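Local coordinates for protein neurotoxin (Clostridium botulinum, PDB 2QN0) that is the zinc protease light chain of a botulinum neurotoxin and probably cleaves neuronal SNARE proteins, with dual substrate specificity, at residues A[271-274]-A[275-279]; A[362-366]-A[367-371]. All blocks are in the same frame, centred on the assembly; numbering follows the deposited sequence.

Interaction 1: A[271-274]-A[275-279]; sequences YAFG and GPTID
Ile278 folds back over the end of helix 267-273 and meets Tyr271 and Gly274. Its CB carries two branches. CG1 lies anti to the carbonyl carbon (chi1 -71°) and runs over Gly274, 4.0 Å from CA of Gly274. The chain stays extended to CD1, which also rests 4.0 Å from Gly274 CA. The second branch, CG2, meets the Tyr271 ring obliquely, 4.0 Å from CE1 of Tyr271. The two side chains cross at about a right angle. Arg286 of helix 283-304 touches both.

Gly274 is the first residue past the helix and has positive phi (82°). The combination of backbone angles at Gly274 is one that glycine alone takes easily. Gly275 also has positive phi. The chain then enters a 3-10 turn, where Ile278 N bonds to Gly275 O at 3.1 Å.

A water spans the junction. It donates to Gly274 O at 2.8 Å and accepts from Thr277 N at 2.9 Å. It also lies in the plane of the Phe273 ring, at its edge. Thr277 CB sits 3.7 Å from Gly274 O, and its OG1 approaches Phe273 CD2 obliquely.

Ala272, in the last turn of helix 267-273, touches the zinc ligands His229 and His233. The arrangement is a glycine-terminated helix end followed by a 3-10 turn, beside the HExxH zinc site of a clostridial neurotoxin protease.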
# COMPACT_ATOMS: atom_id res chain seq x y z
N TYR A 271 12.68 -2.01 -4.46
CA TYR A 271 12.67 -2.31 -3.03
C TYR A 271 11.36 -2.96 -2.60
O TYR A 271 11.37 -3.88 -1.78
CB TYR A 271 12.92 -1.05 -2.21
CG TYR A 271 14.39 -0.74 -2.03
CD1 TYR A 271 15.29 -1.74 -1.68
CD2 TYR A 271 14.87 0.56 -2.17
CE1 TYR A 271 16.65 -1.46 -1.48
CE2 TYR A 271 16.23 0.85 -1.98
CZ TYR A 271 17.11 -0.16 -1.63
OH TYR A 271 18.43 0.14 -1.42
N ALA A 272 10.24 -2.50 -3.14
CA ALA A 272 8.95 -3.08 -2.79
C ALA A 272 8.90 -4.56 -3.20
O ALA A 272 8.33 -5.40 -2.49
CB ALA A 272 7.82 -2.31 -3.47
N PHE A 273 9.50 -4.87 -4.35
CA PHE A 273 9.52 -6.25 -4.82
C PHE A 273 10.58 -7.05 -4.05
O PHE A 273 10.30 -8.12 -3.52
CB PHE A 273 9.82 -6.32 -6.32
CG PHE A 273 9.74 -7.71 -6.88
CD1 PHE A 273 8.51 -8.33 -7.07
CD2 PHE A 273 10.90 -8.43 -7.14
CE1 PHE A 273 8.44 -9.65 -7.52
CE2 PHE A 273 10.84 -9.75 -7.58
CZ PHE A 273 9.60 -10.36 -7.77
N GLY A 274 11.80 -6.52 -4.00
CA GLY A 274 12.86 -7.18 -3.26
C GLY A 274 13.56 -8.32 -3.98
O GLY A 274 13.46 -8.47 -5.20
N GLY A 275 14.28 -9.13 -3.21
CA GLY A 275 15.00 -10.25 -3.80
C GLY A 275 16.27 -9.80 -4.52
O GLY A 275 16.73 -8.68 -4.31
N PRO A 276 16.84 -10.65 -5.38
CA PRO A 276 18.07 -10.37 -6.14
C PRO A 276 17.99 -9.08 -6.97
O PRO A 276 19.01 -8.47 -7.29
CB PRO A 276 18.22 -11.60 -7.03
CG PRO A 276 17.62 -12.68 -6.20
CD PRO A 276 16.38 -12.03 -5.63
N THR A 277 16.76 -8.68 -7.32
CA THR A 277 16.52 -7.47 -8.11
C THR A 277 17.14 -6.24 -7.46
O THR A 277 17.48 -5.28 -8.16
CB THR A 277 15.00 -7.23 -8.29
OG1 THR A 277 14.46 -8.25 -9.14
CG2 THR A 277 14.73 -5.86 -8.92
N ILE A 278 17.26 -6.25 -6.14
CA ILE A 278 17.83 -5.12 -5.42
C ILE A 278 19.24 -4.82 -5.95
O ILE A 278 19.67 -3.67 -5.94
CB ILE A 278 17.90 -5.42 -3.90
CG1 ILE A 278 16.47 -5.41 -3.33
CG2 ILE A 278 18.76 -4.38 -3.19
CD1 ILE A 278 16.38 -5.84 -1.88
N ASP A 279 19.93 -5.85 -6.43
CA ASP A 279 21.28 -5.68 -6.96
C ASP A 279 21.33 -4.86 -8.25
O ASP A 279 22.41 -4.46 -8.70
CB ASP A 279 21.93 -7.04 -7.19
CG ASP A 279 22.17 -7.80 -5.90
OD1 ASP A 279 22.61 -7.17 -4.91
OD2 ASP A 279 21.91 -9.02 -5.86
O HOH W 1 14.24 -10.16 -7.26

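Interaction 2: A[362-366]-A[367-371]; sequences NYAKI and YNVQN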
# COMPACT_ATOMS: atom_id res chain seq x y z
N ASN A 362 10.04 -11.85 -0.55
CA ASN A 362 10.15 -12.60 0.70
C ASN A 362 8.79 -13.14 1.11
O ASN A 362 8.69 -14.27 1.59
CB ASN A 362 10.74 -11.69 1.79
CG ASN A 362 11.21 -12.46 3.01
OD1 ASN A 362 11.61 -13.62 2.90
ND2 ASN A 362 11.19 -11.81 4.17
N TYR A 363 7.74 -12.35 0.91
CA TYR A 363 6.40 -12.82 1.29
C TYR A 363 6.02 -14.08 0.50
O TYR A 363 5.42 -15.00 1.06
CB TYR A 363 5.34 -11.74 1.04
CG TYR A 363 5.58 -10.43 1.74
CD1 TYR A 363 6.22 -10.38 2.99
CD2 TYR A 363 5.15 -9.22 1.18
CE1 TYR A 363 6.43 -9.16 3.65
CE2 TYR A 363 5.35 -8.01 1.83
CZ TYR A 363 5.98 -7.99 3.06
OH TYR A 363 6.18 -6.78 3.71
N ALA A 364 6.36 -14.12 -0.78
CA ALA A 364 6.02 -15.28 -1.61
C ALA A 364 6.57 -16.56 -1.00
O ALA A 364 5.91 -17.60 -1.00
CB ALA A 364 6.56 -15.10 -3.03
N LYS A 365 7.79 -16.49 -0.46
CA LYS A 365 8.41 -17.65 0.16
C LYS A 365 7.74 -17.97 1.49
O LYS A 365 7.41 -19.13 1.77
CB LYS A 365 9.90 -17.39 0.40
CG LYS A 365 10.72 -17.25 -0.87
CD LYS A 365 12.20 -17.03 -0.57
CE LYS A 365 12.44 -15.72 0.16
NZ LYS A 365 13.89 -15.49 0.43
N ILE A 366 7.53 -16.95 2.31
CA ILE A 366 6.92 -17.14 3.62
C ILE A 366 5.48 -17.67 3.59
O ILE A 366 5.12 -18.54 4.38
CB ILE A 366 6.99 -15.84 4.44
CG1 ILE A 366 8.46 -15.49 4.71
CG2 ILE A 366 6.22 -15.99 5.76
CD1 ILE A 366 8.67 -14.15 5.36
N TYR A 367 4.67 -17.15 2.68
CA TYR A 367 3.28 -17.60 2.57
C TYR A 367 3.15 -18.83 1.68
O TYR A 367 2.05 -19.34 1.46
CB TYR A 367 2.40 -16.47 2.02
CG TYR A 367 2.17 -15.36 3.03
CD1 TYR A 367 0.97 -15.27 3.74
CD2 TYR A 367 3.17 -14.43 3.31
CE1 TYR A 367 0.77 -14.27 4.70
CE2 TYR A 367 2.99 -13.44 4.28
CZ TYR A 367 1.79 -13.37 4.97
OH TYR A 367 1.62 -12.40 5.93
N ASN A 368 4.28 -19.30 1.17
CA ASN A 368 4.33 -20.49 0.32
C ASN A 368 3.36 -20.44 -0.86
O ASN A 368 2.53 -21.33 -1.03
CB ASN A 368 4.05 -21.74 1.16
CG ASN A 368 4.34 -23.02 0.41
OD1 ASN A 368 5.43 -23.20 -0.14
ND2 ASN A 368 3.37 -23.93 0.38
N VAL A 369 3.47 -19.39 -1.67
CA VAL A 369 2.63 -19.25 -2.85
C VAL A 369 3.50 -19.04 -4.07
O VAL A 369 4.64 -18.58 -3.96
CB VAL A 369 1.66 -18.04 -2.74
CG1 VAL A 369 0.70 -18.25 -1.57
CG2 VAL A 369 2.44 -16.74 -2.57
N GLN A 370 2.97 -19.38 -5.24
CA GLN A 370 3.69 -19.19 -6.49
C GLN A 370 3.64 -17.69 -6.74
O GLN A 370 2.68 -17.02 -6.35
CB GLN A 370 2.97 -19.93 -7.63
CG GLN A 370 3.65 -19.82 -8.99
CD GLN A 370 5.05 -20.43 -8.99
OE1 GLN A 370 5.95 -19.93 -8.32
NE2 GLN A 370 5.22 -21.52 -9.74
N ASN A 371 4.67 -17.15 -7.39
CA ASN A 371 4.68 -15.73 -7.68
C ASN A 371 5.66 -15.41 -8.80
O ASN A 371 6.50 -16.24 -9.15
CB ASN A 371 5.06 -14.93 -6.42
CG ASN A 371 4.81 -13.44 -6.59
OD1 ASN A 371 3.77 -13.03 -7.10
ND2 ASN A 371 5.76 -12.61 -6.13
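Tyr367, Asn368 and Val369 turn their backbone N-H groups back to the last turn of helix 360-366. Tyr367 N bonds to Tyr363 O at 2.8 Å, with a nearly straight N-H...O angle of 170°. Val369 N reaches Ala364 O at 3.1 Å. Asn368 N to Lys365 O is longer, 3.2 Å, and more bent at 144°; its donor sits above the carbonyl plane.

Side chains pack round these bonds. The Tyr367 ring brings its edge to Tyr363 O, which lies in the ring plane 3.2 Å from CD2 of Tyr367. CG of Tyr367 stands anti to its own carbonyl carbon (chi1 -72°), which puts the ring beside the backbone N that bonds to Tyr363 O. The same CD2 is 4.1 Å from Tyr363 CB. Ala364 CB meets Asn371 CB at 3.7 Å, and Val369 CG2 lies 3.9 Å from Ala364 O.

The next shell fixes the polar ends. Tyr367 OH bonds to Ile97 O, and Tyr363 OH to Asn232 OD1 on helix 223-238. Asn371 ND2 bonds to Glu360 OE2, at the start of helix 360-366.

Asn368 takes positive phi, and the chain leaves the helix there. The bonds Val369 N to Ala364 O and Asn368 N to Lys365 O, with positive phi at Asn368, make a Schellman motif. It closes a short helix packed against the zinc-binding helix 223-238 of the protease.

How the interactions relate
From the N terminus, the chain passes first through interaction 1, at the end of helix 267-273, and then runs on towards helix 283-304. Much later it reaches interaction 2, at the end of helix 360-366. Each is a local turn within one continuous run. They lie in series and neither nests nor crosses. In space their centres are about 14 Å apart, and they touch where Phe273 CE1 packs 4.2 Å from Asn371 ND2. Backbone bonds of Ala272 and Phe273 to Glu360 and Phe361 also join the end of helix 267-273 to the start of helix 360-366. Both contacts also meet helix 223-238, which carries two zinc ligands.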